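Local atomic coordinates of competence damage-inducible protein A (Klebsiella pneumoniae subsp. pneumoniae MGH 78578, PDB entry 5V01), a protein that is of unknown function but belongs to the CinA family, some members of which deamidate nicotinamide mononucleotide. Residues R32-S38 with Y58-T64; N43-L48 with V158-L162; D106-S112 with W130-R136. All coordinates share one frame; numbering follows the deposited sequence. Where two conformers were deposited one is given.

Contact 1 of 3, residues R32-S38 with Y58-T64; sequences RLTTAES and YDTGVVT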
loop_
_atom_site.group_PDB
_atom_site.type_symbol
_atom_site.label_atom_id
_atom_site.label_comp_id
_atom_site.label_asym_id
_atom_site.label_seq_id
_atom_site.Cartn_x
_atom_site.Cartn_y
_atom_site.Cartn_z
ATOM N N ARG A 32 4.790 11.268 -12.740
ATOM C CA ARG A 32 4.836 10.234 -11.728
ATOM C C ARG A 32 3.669 10.401 -10.774
ATOM O O ARG A 32 3.285 11.520 -10.416
ATOM C CB ARG A 32 6.167 10.267 -10.978
ATOM C CG ARG A 32 7.326 10.016 -11.914
ATOM C CD ARG A 32 8.634 9.841 -11.182
ATOM N NE ARG A 32 8.707 8.549 -10.508
ATOM C CZ ARG A 32 8.946 7.376 -11.100
ATOM N NH1 ARG A 32 9.144 7.280 -12.421
ATOM N NH2 ARG A 32 9.007 6.273 -10.357
ATOM N N LEU A 33 3.120 9.265 -10.386
ATOM C CA LEU A 33 1.933 9.146 -9.549
ATOM C C LEU A 33 2.333 8.594 -8.181
ATOM O O LEU A 33 3.230 7.754 -8.091
ATOM C CB LEU A 33 0.991 8.151 -10.234
ATOM C CG LEU A 33 -0.292 7.751 -9.522
ATOM C CD1 LEU A 33 -1.251 8.932 -9.344
ATOM C CD2 LEU A 33 -0.963 6.628 -10.314
ATOM N N THR A 34 1.605 8.999 -7.143
ATOM C CA THR A 34 1.747 8.452 -5.782
ATOM C C THR A 34 0.348 8.316 -5.187
ATOM O O THR A 34 -0.609 8.949 -5.655
ATOM C CB THR A 34 2.640 9.339 -4.925
ATOM O OG1 THR A 34 2.918 8.695 -3.707
ATOM C CG2 THR A 34 2.030 10.668 -4.631
ATOM N N THR A 35 0.226 7.459 -4.178
ATOM C CA THR A 35 -1.073 7.140 -3.596
ATOM C C THR A 35 -1.052 7.094 -2.088
ATOM O O THR A 35 -0.064 6.650 -1.477
ATOM C CB THR A 35 -1.616 5.792 -4.110
ATOM O OG1 THR A 35 -0.712 4.728 -3.799
ATOM C CG2 THR A 35 -1.900 5.834 -5.581
ATOM N N ALA A 36 -2.175 7.495 -1.494
ATOM C CA ALA A 36 -2.400 7.380 -0.048
ATOM C C ALA A 36 -3.782 6.778 0.157
ATOM O O ALA A 36 -4.772 7.291 -0.353
ATOM C CB ALA A 36 -2.304 8.736 0.648
ATOM N N GLU A 37 -3.844 5.683 0.905
ATOM C CA GLU A 37 -5.068 4.920 1.094
ATOM C C GLU A 37 -5.352 4.695 2.553
ATOM O O GLU A 37 -4.448 4.683 3.387
ATOM C CB GLU A 37 -4.879 3.535 0.448
ATOM C CG GLU A 37 -4.697 3.557 -1.051
ATOM C CD GLU A 37 -4.448 2.158 -1.594
ATOM O OE1 GLU A 37 -5.396 1.333 -1.606
ATOM O OE2 GLU A 37 -3.314 1.911 -2.036
ATOM N N SER A 38 -6.618 4.473 2.844
ATOM C CA SER A 38 -7.058 4.049 4.157
ATOM C C SER A 38 -7.911 2.782 3.966
ATOM O O SER A 38 -7.362 1.684 3.902
ATOM C CB SER A 38 -7.743 5.222 4.850
ATOM O OG SER A 38 -8.142 4.896 6.164
ATOM N N TYR A 58 5.657 5.190 -11.086
ATOM C CA TYR A 58 5.160 5.078 -9.701
ATOM C C TYR A 58 6.224 4.479 -8.836
ATOM O O TYR A 58 6.867 3.487 -9.219
ATOM C CB TYR A 58 3.944 4.144 -9.674
ATOM C CG TYR A 58 3.315 3.903 -8.303
ATOM C CD1 TYR A 58 3.708 2.847 -7.503
ATOM C CD2 TYR A 58 2.306 4.714 -7.846
ATOM C CE1 TYR A 58 3.119 2.629 -6.269
ATOM C CE2 TYR A 58 1.707 4.511 -6.639
ATOM C CZ TYR A 58 2.111 3.470 -5.834
ATOM O OH TYR A 58 1.483 3.245 -4.632
ATOM N N ASP A 59 6.415 5.041 -7.657
ATOM C CA ASP A 59 7.236 4.314 -6.703
ATOM C C ASP A 59 6.869 4.385 -5.247
ATOM O O ASP A 59 7.416 3.586 -4.524
ATOM C CB ASP A 59 8.700 4.659 -6.895
ATOM C CG ASP A 59 8.967 6.119 -6.749
ATOM O OD1 ASP A 59 8.484 6.695 -5.777
ATOM O OD2 ASP A 59 9.680 6.685 -7.607
ATOM N N THR A 60 5.923 5.238 -4.839
ATOM C CA THR A 60 5.565 5.358 -3.436
ATOM C C THR A 60 4.060 5.302 -3.204
ATOM O O THR A 60 3.303 6.058 -3.817
ATOM C CB THR A 60 6.119 6.674 -2.874
ATOM O OG1 THR A 60 7.547 6.691 -3.016
ATOM C CG2 THR A 60 5.769 6.874 -1.391
ATOM N N GLY A 61 3.650 4.443 -2.287
ATOM C CA GLY A 61 2.308 4.432 -1.762
ATOM C C GLY A 61 2.338 4.274 -0.262
ATOM O O GLY A 61 3.232 3.641 0.282
ATOM N N VAL A 62 1.321 4.800 0.393
ATOM C CA VAL A 62 1.121 4.543 1.803
ATOM C C VAL A 62 -0.279 4.067 2.100
ATOM O O VAL A 62 -1.230 4.381 1.364
ATOM C CB VAL A 62 1.470 5.751 2.703
ATOM C CG1 VAL A 62 2.887 6.227 2.431
ATOM C CG2 VAL A 62 0.478 6.906 2.526
ATOM N N VAL A 63 -0.388 3.308 3.192
ATOM C CA VAL A 63 -1.647 2.878 3.765
ATOM C C VAL A 63 -1.640 3.406 5.192
ATOM O O VAL A 63 -0.782 3.048 5.996
ATOM C CB VAL A 63 -1.774 1.350 3.741
ATOM C CG1 VAL A 63 -3.086 0.921 4.369
ATOM C CG2 VAL A 63 -1.675 0.872 2.324
ATOM N N THR A 64 -2.593 4.295 5.480
ATOM C CA THR A 64 -2.698 4.977 6.787
ATOM C C THR A 64 -4.111 4.728 7.274
ATOM O O THR A 64 -5.035 5.457 6.911
ATOM C CB THR A 64 -2.405 6.482 6.660
ATOM O OG1 THR A 64 -3.220 7.059 5.643
ATOM C CG2 THR A 64 -0.950 6.714 6.315
HETATM O O HOH W 1 8.194 8.966 -7.719
HETATM O O HOH W 2 5.329 7.534 -6.513
HETATM O O HOH W 3 -1.272 3.605 -1.440
#
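Two groups of the neighbouring strand converge on the carbonyl oxygen of Thr60. Thr34 OG1 donates to Thr60 O at 2.7 Å from above the carbonyl plane, and the backbone N of Thr35 adds a weak bond. The hydroxyl of Thr34 gets there because OG1 lies opposite the backbone N (chi1 -171°), which turns it toward the partner strand. On the other face of the sheet, Thr35 OG1 and Tyr58 OH share a hydrogen bond of 2.8 Å. The threonine oxygen lies near the plane of the tyrosine ring, and the two side chains meet at about a right angle. The phenol oxygen comes to rest over Gly61, 3.2 Å from Tyr58 OH to Gly61 CA. A water bound to Thr35 OG1 also lies within bonding reach of Val62 O and Glu37 OE2; Thr40, Leu44 and Ala45 provide direct partners for that carboxylate. Parallel backbone pairing continues through Val62 N to Thr35 O, Glu37 N to Val62 O, and a nearly straight Thr64 N to Glu37 O bond of 2.8 Å. At the opposite end, Arg32 NH2 makes a salt bridge of 2.9 Å to Asp59 OD2, reaching it from above the carboxylate plane, while one water links Arg32 NE to the same oxygen. Hydroxyls and ordered water thus supplement the backbone pairing, giving a largely buried strand pair many directional bonds beside its few apolar contacts.

Contact 2 of 3, residues N43-L48 with V158-L162; sequences NLAAAL and VRYAL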
loop_
_atom_site.group_PDB
_atom_site.type_symbol
_atom_site.label_atom_id
_atom_site.label_comp_id
_atom_site.label_asym_id
_atom_site.label_seq_id
_atom_site.Cartn_x
_atom_site.Cartn_y
_atom_site.Cartn_z
ATOM N N ASN A 43 -4.891 -1.791 -1.954
ATOM C CA ASN A 43 -5.328 -2.353 -3.243
ATOM C C ASN A 43 -5.140 -1.402 -4.417
ATOM O O ASN A 43 -4.967 -1.836 -5.555
ATOM C CB ASN A 43 -6.774 -2.823 -3.152
ATOM C CG ASN A 43 -6.915 -4.067 -2.334
ATOM O OD1 ASN A 43 -6.439 -5.109 -2.740
ATOM N ND2 ASN A 43 -7.515 -3.954 -1.151
ATOM N N LEU A 44 -5.159 -0.087 -4.158
ATOM C CA LEU A 44 -4.856 0.859 -5.253
ATOM C C LEU A 44 -3.390 0.795 -5.673
ATOM O O LEU A 44 -3.063 0.634 -6.865
ATOM C CB LEU A 44 -5.276 2.277 -4.872
ATOM C CG LEU A 44 -5.029 3.341 -5.942
ATOM C CD1 LEU A 44 -5.724 3.072 -7.286
ATOM C CD2 LEU A 44 -5.423 4.716 -5.449
ATOM N N ALA A 45 -2.492 0.847 -4.681
ATOM C CA ALA A 45 -1.066 0.629 -4.935
ATOM C C ALA A 45 -0.884 -0.715 -5.650
ATOM O O ALA A 45 -0.088 -0.807 -6.568
ATOM C CB ALA A 45 -0.260 0.676 -3.623
ATOM N N ALA A 46 -1.593 -1.751 -5.186
ATOM C CA ALA A 46 -1.382 -3.094 -5.723
ATOM C C ALA A 46 -1.738 -3.154 -7.209
ATOM O O ALA A 46 -1.053 -3.807 -7.984
ATOM C CB ALA A 46 -2.161 -4.130 -4.935
ATOM N N ALA A 47 -2.794 -2.454 -7.602
ATOM C CA ALA A 47 -3.136 -2.372 -9.010
ATOM C C ALA A 47 -2.018 -1.735 -9.825
ATOM O O ALA A 47 -1.641 -2.206 -10.909
ATOM C CB ALA A 47 -4.436 -1.621 -9.197
ATOM N N LEU A 48 -1.516 -0.625 -9.311
ATOM C CA LEU A 48 -0.441 0.095 -9.999
ATOM C C LEU A 48 0.874 -0.690 -10.076
ATOM O O LEU A 48 1.642 -0.555 -11.051
ATOM C CB LEU A 48 -0.231 1.477 -9.366
ATOM C CG LEU A 48 -1.455 2.376 -9.506
ATOM C CD1 LEU A 48 -1.478 3.462 -8.434
ATOM C CD2 LEU A 48 -1.579 2.959 -10.902
ATOM N N VAL A 158 -11.270 1.398 -5.926
ATOM C CA VAL A 158 -10.012 1.345 -6.660
ATOM C C VAL A 158 -10.251 1.581 -8.166
ATOM O O VAL A 158 -9.553 2.382 -8.795
ATOM C CB VAL A 158 -9.302 -0.021 -6.444
ATOM C CG1 VAL A 158 -8.147 -0.202 -7.432
ATOM C CG2 VAL A 158 -8.803 -0.127 -4.990
ATOM N N ARG A 159 -11.243 0.894 -8.729
ATOM C CA ARG A 159 -11.567 1.043 -10.148
ATOM C C ARG A 159 -11.974 2.495 -10.459
ATOM O O ARG A 159 -11.540 3.072 -11.459
ATOM C CB ARG A 159 -12.681 0.068 -10.531
ATOM C CG ARG A 159 -12.657 -0.463 -11.953
ATOM C CD ARG A 159 -13.796 -1.457 -12.112
ATOM N NE ARG A 159 -15.058 -0.862 -11.674
ATOM C CZ ARG A 159 -16.110 -1.538 -11.228
ATOM N NH1 ARG A 159 -16.081 -2.863 -11.162
ATOM N NH2 ARG A 159 -17.201 -0.882 -10.855
ATOM N N TYR A 160 -12.782 3.092 -9.586
ATOM C CA TYR A 160 -13.233 4.475 -9.802
ATOM C C TYR A 160 -12.050 5.435 -9.769
ATOM O O TYR A 160 -11.944 6.337 -10.591
ATOM C CB TYR A 160 -14.270 4.870 -8.746
ATOM C CG TYR A 160 -14.842 6.237 -8.988
ATOM C CD1 TYR A 160 -15.802 6.413 -9.961
ATOM C CD2 TYR A 160 -14.377 7.360 -8.311
ATOM C CE1 TYR A 160 -16.317 7.653 -10.235
ATOM C CE2 TYR A 160 -14.898 8.603 -8.591
ATOM C CZ TYR A 160 -15.858 8.739 -9.563
ATOM O OH TYR A 160 -16.398 9.961 -9.870
ATOM N N ALA A 161 -11.174 5.261 -8.785
ATOM C CA ALA A 161 -10.004 6.129 -8.683
ATOM C C ALA A 161 -9.187 6.125 -9.967
ATOM O O ALA A 161 -8.733 7.170 -10.439
ATOM C CB ALA A 161 -9.129 5.742 -7.508
ATOM N N LEU A 162 -9.007 4.922 -10.522
ATOM C CA LEU A 162 -8.220 4.749 -11.726
ATOM C C LEU A 162 -8.947 5.259 -12.977
ATOM O O LEU A 162 -8.315 5.846 -13.851
ATOM C CB LEU A 162 -7.813 3.287 -11.911
ATOM C CG LEU A 162 -6.820 2.756 -10.869
ATOM C CD1 LEU A 162 -6.814 1.222 -10.891
ATOM C CD2 LEU A 162 -5.425 3.322 -11.089
#
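Leu44 and Leu162 carry the apolar interlock between these two helices, sliding past each other in opposite directions. The CD1 methyl of Leu44 rests 3.8 Å from Leu162 CG and equally near Leu162 CD2, while it also meets Val158 CG1 at 4.1 Å. The reach of CD1 comes from a first torsion of -179°, which sets CG opposite the backbone N of Leu44. Around this branch Leu162 divides its own methyls: CD1 touches Ala47 CB at 4.1 Å, and CD2 runs past Leu48 CD2 at 3.9 Å. Ala161 CB adds a looser contact with the same Leu44 methyl. A second kind of packing sets Val158 against the start of helix 43-50: its CG2 lies 3.7 Å from Leu44 N and also meets the side-chain CB of Asn43. That amide is already engaged by Glu37 OE1, so the valine methyl borders a polar group that has its partner. The amide end of Asn43 leads away, with ND2 bonded to Thr40 O. No hydrogen bond passes between the segments, whose axes approach to 10.0 Å and cross at -58°. Helix 15-29 adds Thr15 and Thr19 beside Ala47 and Leu162. The arrangement is that of neighbouring helices packed over one face of a mixed sheet in an alpha/beta fold, joined by small and branched aliphatic side chains.

Contact 3 of 3, residues D106-S112 with W130-R136; sequences DIAIAVS and WFAWNFR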
loop_
_atom_site.group_PDB
_atom_site.type_symbol
_atom_site.label_atom_id
_atom_site.label_comp_id
_atom_site.label_asym_id
_atom_site.label_seq_id
_atom_site.Cartn_x
_atom_site.Cartn_y
_atom_site.Cartn_z
ATOM N N ASP A 106 4.168 14.093 -9.307
ATOM C CA ASP A 106 3.358 15.070 -10.035
ATOM C C ASP A 106 1.865 14.971 -9.701
ATOM O O ASP A 106 1.142 15.987 -9.716
ATOM C CB ASP A 106 3.549 14.865 -11.534
ATOM C CG ASP A 106 4.990 14.989 -11.949
ATOM O OD1 ASP A 106 5.448 16.139 -12.014
ATOM O OD2 ASP A 106 5.650 13.953 -12.232
ATOM N N ILE A 107 1.399 13.745 -9.459
ATOM C CA ILE A 107 -0.003 13.474 -9.189
ATOM C C ILE A 107 -0.120 12.591 -7.962
ATOM O O ILE A 107 0.607 11.607 -7.844
ATOM C CB ILE A 107 -0.705 12.784 -10.379
ATOM C CG1 ILE A 107 -0.647 13.692 -11.624
ATOM C CG2 ILE A 107 -2.149 12.428 -10.037
ATOM C CD1 ILE A 107 -0.760 12.958 -12.935
ATOM N N ALA A 108 -1.041 12.942 -7.070
ATOM C CA ALA A 108 -1.355 12.140 -5.879
ATOM C C ALA A 108 -2.845 11.820 -5.879
ATOM O O ALA A 108 -3.680 12.677 -6.165
ATOM C CB ALA A 108 -0.971 12.884 -4.593
ATOM N N ILE A 109 -3.168 10.577 -5.577
ATOM C CA ILE A 109 -4.537 10.166 -5.275
ATOM C C ILE A 109 -4.613 9.804 -3.817
ATOM O O ILE A 109 -3.771 9.031 -3.332
ATOM C CB ILE A 109 -5.001 8.992 -6.134
ATOM C CG1 ILE A 109 -4.925 9.365 -7.611
ATOM C CG2 ILE A 109 -6.392 8.574 -5.723
ATOM C CD1 ILE A 109 -5.227 8.246 -8.566
ATOM N N ALA A 110 -5.616 10.357 -3.131
ATOM C CA ALA A 110 -5.986 9.907 -1.789
ATOM C C ALA A 110 -7.407 9.388 -1.798
ATOM O O ALA A 110 -8.254 9.958 -2.458
ATOM C CB ALA A 110 -5.830 11.018 -0.760
ATOM N N VAL A 111 -7.645 8.333 -1.033
ATOM C CA VAL A 111 -8.948 7.682 -0.933
ATOM C C VAL A 111 -9.200 7.414 0.548
ATOM O O VAL A 111 -8.374 6.825 1.211
ATOM C CB VAL A 111 -8.990 6.364 -1.720
ATOM C CG1 VAL A 111 -10.383 5.768 -1.680
ATOM C CG2 VAL A 111 -8.536 6.560 -3.154
ATOM N N SER A 112 -10.354 7.827 1.043
ATOM C CA SER A 112 -10.747 7.579 2.429
ATOM C C SER A 112 -12.238 7.371 2.503
ATOM O O SER A 112 -12.993 8.234 2.052
ATOM C CB SER A 112 -10.320 8.741 3.310
ATOM O OG SER A 112 -10.568 8.460 4.671
ATOM N N TRP A 130 -14.581 9.117 -0.122
ATOM C CA TRP A 130 -14.031 10.353 -0.646
ATOM C C TRP A 130 -12.735 10.113 -1.418
ATOM O O TRP A 130 -11.895 9.301 -1.006
ATOM C CB TRP A 130 -13.780 11.377 0.470
ATOM C CG TRP A 130 -14.983 12.189 0.862
ATOM C CD1 TRP A 130 -15.825 11.967 1.923
ATOM C CD2 TRP A 130 -15.455 13.363 0.209
ATOM N NE1 TRP A 130 -16.804 12.924 1.957
ATOM C CE2 TRP A 130 -16.600 13.806 0.926
ATOM C CE3 TRP A 130 -15.022 14.098 -0.897
ATOM C CZ2 TRP A 130 -17.321 14.951 0.559
ATOM C CZ3 TRP A 130 -15.754 15.228 -1.268
ATOM C CH2 TRP A 130 -16.878 15.645 -0.534
ATOM N N PHE A 131 -12.591 10.841 -2.513
ATOM C CA PHE A 131 -11.451 10.788 -3.394
ATOM C C PHE A 131 -10.868 12.167 -3.556
ATOM O O PHE A 131 -11.650 13.143 -3.648
ATOM C CB PHE A 131 -11.890 10.315 -4.794
ATOM C CG PHE A 131 -12.454 8.920 -4.816
ATOM C CD1 PHE A 131 -13.771 8.693 -4.491
ATOM C CD2 PHE A 131 -11.638 7.826 -5.135
ATOM C CE1 PHE A 131 -14.286 7.414 -4.477
ATOM C CE2 PHE A 131 -12.151 6.544 -5.127
ATOM C CZ PHE A 131 -13.475 6.327 -4.817
ATOM N N ALA A 132 -9.546 12.256 -3.662
ATOM C CA ALA A 132 -8.844 13.461 -4.103
ATOM C C ALA A 132 -7.839 13.109 -5.183
ATOM O O ALA A 132 -7.114 12.109 -5.037
ATOM C CB ALA A 132 -8.128 14.124 -2.949
ATOM N N TRP A 133 -7.802 13.897 -6.255
ATOM C CA TRP A 133 -6.783 13.789 -7.287
ATOM C C TRP A 133 -6.089 15.141 -7.295
ATOM O O TRP A 133 -6.736 16.178 -7.539
ATOM C CB TRP A 133 -7.378 13.466 -8.668
ATOM C CG TRP A 133 -8.191 12.242 -8.739
ATOM C CD1 TRP A 133 -7.791 11.008 -9.250
ATOM C CD2 TRP A 133 -9.566 12.092 -8.385
ATOM N NE1 TRP A 133 -8.829 10.130 -9.198
ATOM C CE2 TRP A 133 -9.926 10.753 -8.667
ATOM C CE3 TRP A 133 -10.552 12.964 -7.891
ATOM C CZ2 TRP A 133 -11.216 10.262 -8.446
ATOM C CZ3 TRP A 133 -11.820 12.470 -7.676
ATOM C CH2 TRP A 133 -12.150 11.145 -7.962
ATOM N N ASN A 134 -4.803 15.146 -6.980
ATOM C CA ASN A 134 -4.002 16.336 -6.786
ATOM C C ASN A 134 -2.932 16.348 -7.876
ATOM O O ASN A 134 -2.040 15.516 -7.864
ATOM C CB ASN A 134 -3.456 16.327 -5.360
ATOM C CG ASN A 134 -2.558 17.494 -5.036
ATOM O OD1 ASN A 134 -2.038 18.174 -5.916
ATOM N ND2 ASN A 134 -2.333 17.693 -3.739
ATOM N N PHE A 135 -3.061 17.266 -8.842
ATOM C CA PHE A 135 -2.110 17.424 -9.931
ATOM C C PHE A 135 -1.276 18.658 -9.599
ATOM O O PHE A 135 -1.748 19.786 -9.750
ATOM C CB PHE A 135 -2.853 17.591 -11.282
ATOM C CG PHE A 135 -1.955 17.896 -12.453
ATOM C CD1 PHE A 135 -0.880 17.104 -12.786
ATOM C CD2 PHE A 135 -2.246 18.970 -13.267
ATOM C CE1 PHE A 135 -0.061 17.396 -13.870
ATOM C CE2 PHE A 135 -1.441 19.277 -14.356
ATOM C CZ PHE A 135 -0.325 18.509 -14.636
ATOM N N ARG A 136 -0.050 18.443 -9.138
ATOM C CA ARG A 136 0.912 19.515 -8.865
ATOM C C ARG A 136 0.355 20.627 -7.967
ATOM O O ARG A 136 0.698 21.791 -8.142
ATOM C CB ARG A 136 1.444 20.080 -10.196
ATOM C CG ARG A 136 2.215 19.049 -10.998
ATOM C CD ARG A 136 2.772 19.560 -12.316
ATOM N NE ARG A 136 3.822 18.670 -12.813
ATOM C CZ ARG A 136 4.347 18.703 -14.039
ATOM N NH1 ARG A 136 3.922 19.583 -14.943
ATOM N NH2 ARG A 136 5.313 17.849 -14.369
#
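Asp106 and Arg136 close one end of this antiparallel pair with a salt bridge in which a single carboxylate oxygen receives two nitrogens. Arg136 NH2 reaches Asp106 OD1 at 2.9 Å and Arg136 NE reaches the same oxygen at 3.1 Å, both from one face of the carboxylate. OD1 lies in the guanidinium plane, so the arginine offers its edge, while the two flat groups are turned 63° from each other. CG of Arg136 lies anti to the carbonyl carbon (chi1 -63°) and the chain then runs extended to NE, which sets the guanidinium beside the aspartate, the two side chains pointing the same way. The backbones join here too, through Arg136 N to Asp106 O. The other carboxylate oxygen, OD2, is taken by the backbone N of Arg32, tying the salt bridge to the residue that leads into strand 33-37.

Beyond this end the chains are stitched by reciprocal backbone bonds at three hydrogen-bonded pairs: Ala108 with Asn134, Ala110 with Ala132, and Ser112 with Trp130. The Asn134 N to Ala108 O bond measures 2.8 Å. The alanines carry only methyls toward helix 89-103, where Ile99 meets Ala108 and Met95 meets Ala110.

The non-hydrogen-bonded pairs present larger groups on the other face. Ile107 CG1 approaches the edge of the Phe135 ring, 3.6 Å from CD1. Ile109 sets CG1 at 3.7 Å from Trp133 CD1, with its CD1 methyl nearby, and the indole NE1 bonds Ala161 O. Val111 lies side by side with Phe131, CG2 to CD2 at 3.9 Å; Tyr160 then meets the Phe131 ring edge-to-face. At Ala108, Ala110 and Ala132 the face toward helix 89-103 is therefore slim, whereas the other carries isoleucine, valine, phenylalanine and tryptophan beneath helix 150-169, with the ionic pair holding the partly exposed end.

In the fold
The three contacts belong to one alpha/beta unit. Contacts 1 and 3, with centres about 9 Å apart, are built on the same mixed sheet: strands 33-37 and 107-113 are neighbours in it, and Thr34 N probably bonds Ile107 O between them. Contact 2 lies about 10 Å from contact 1 and 12 Å from contact 3, centre to centre, and packs on the sheet. Helix 43-50 connects the two strands of contact 1 in a beta-alpha-beta unit, and helix 150-169 rests on contact 3. Strand 58-64 also pairs antiparallel with a strand of the second subunit, continuing the sheet across the dimer. The side chains of Val63, Asn43 and Ile107 lie about 10 Å from bound sodium; none coordinates it.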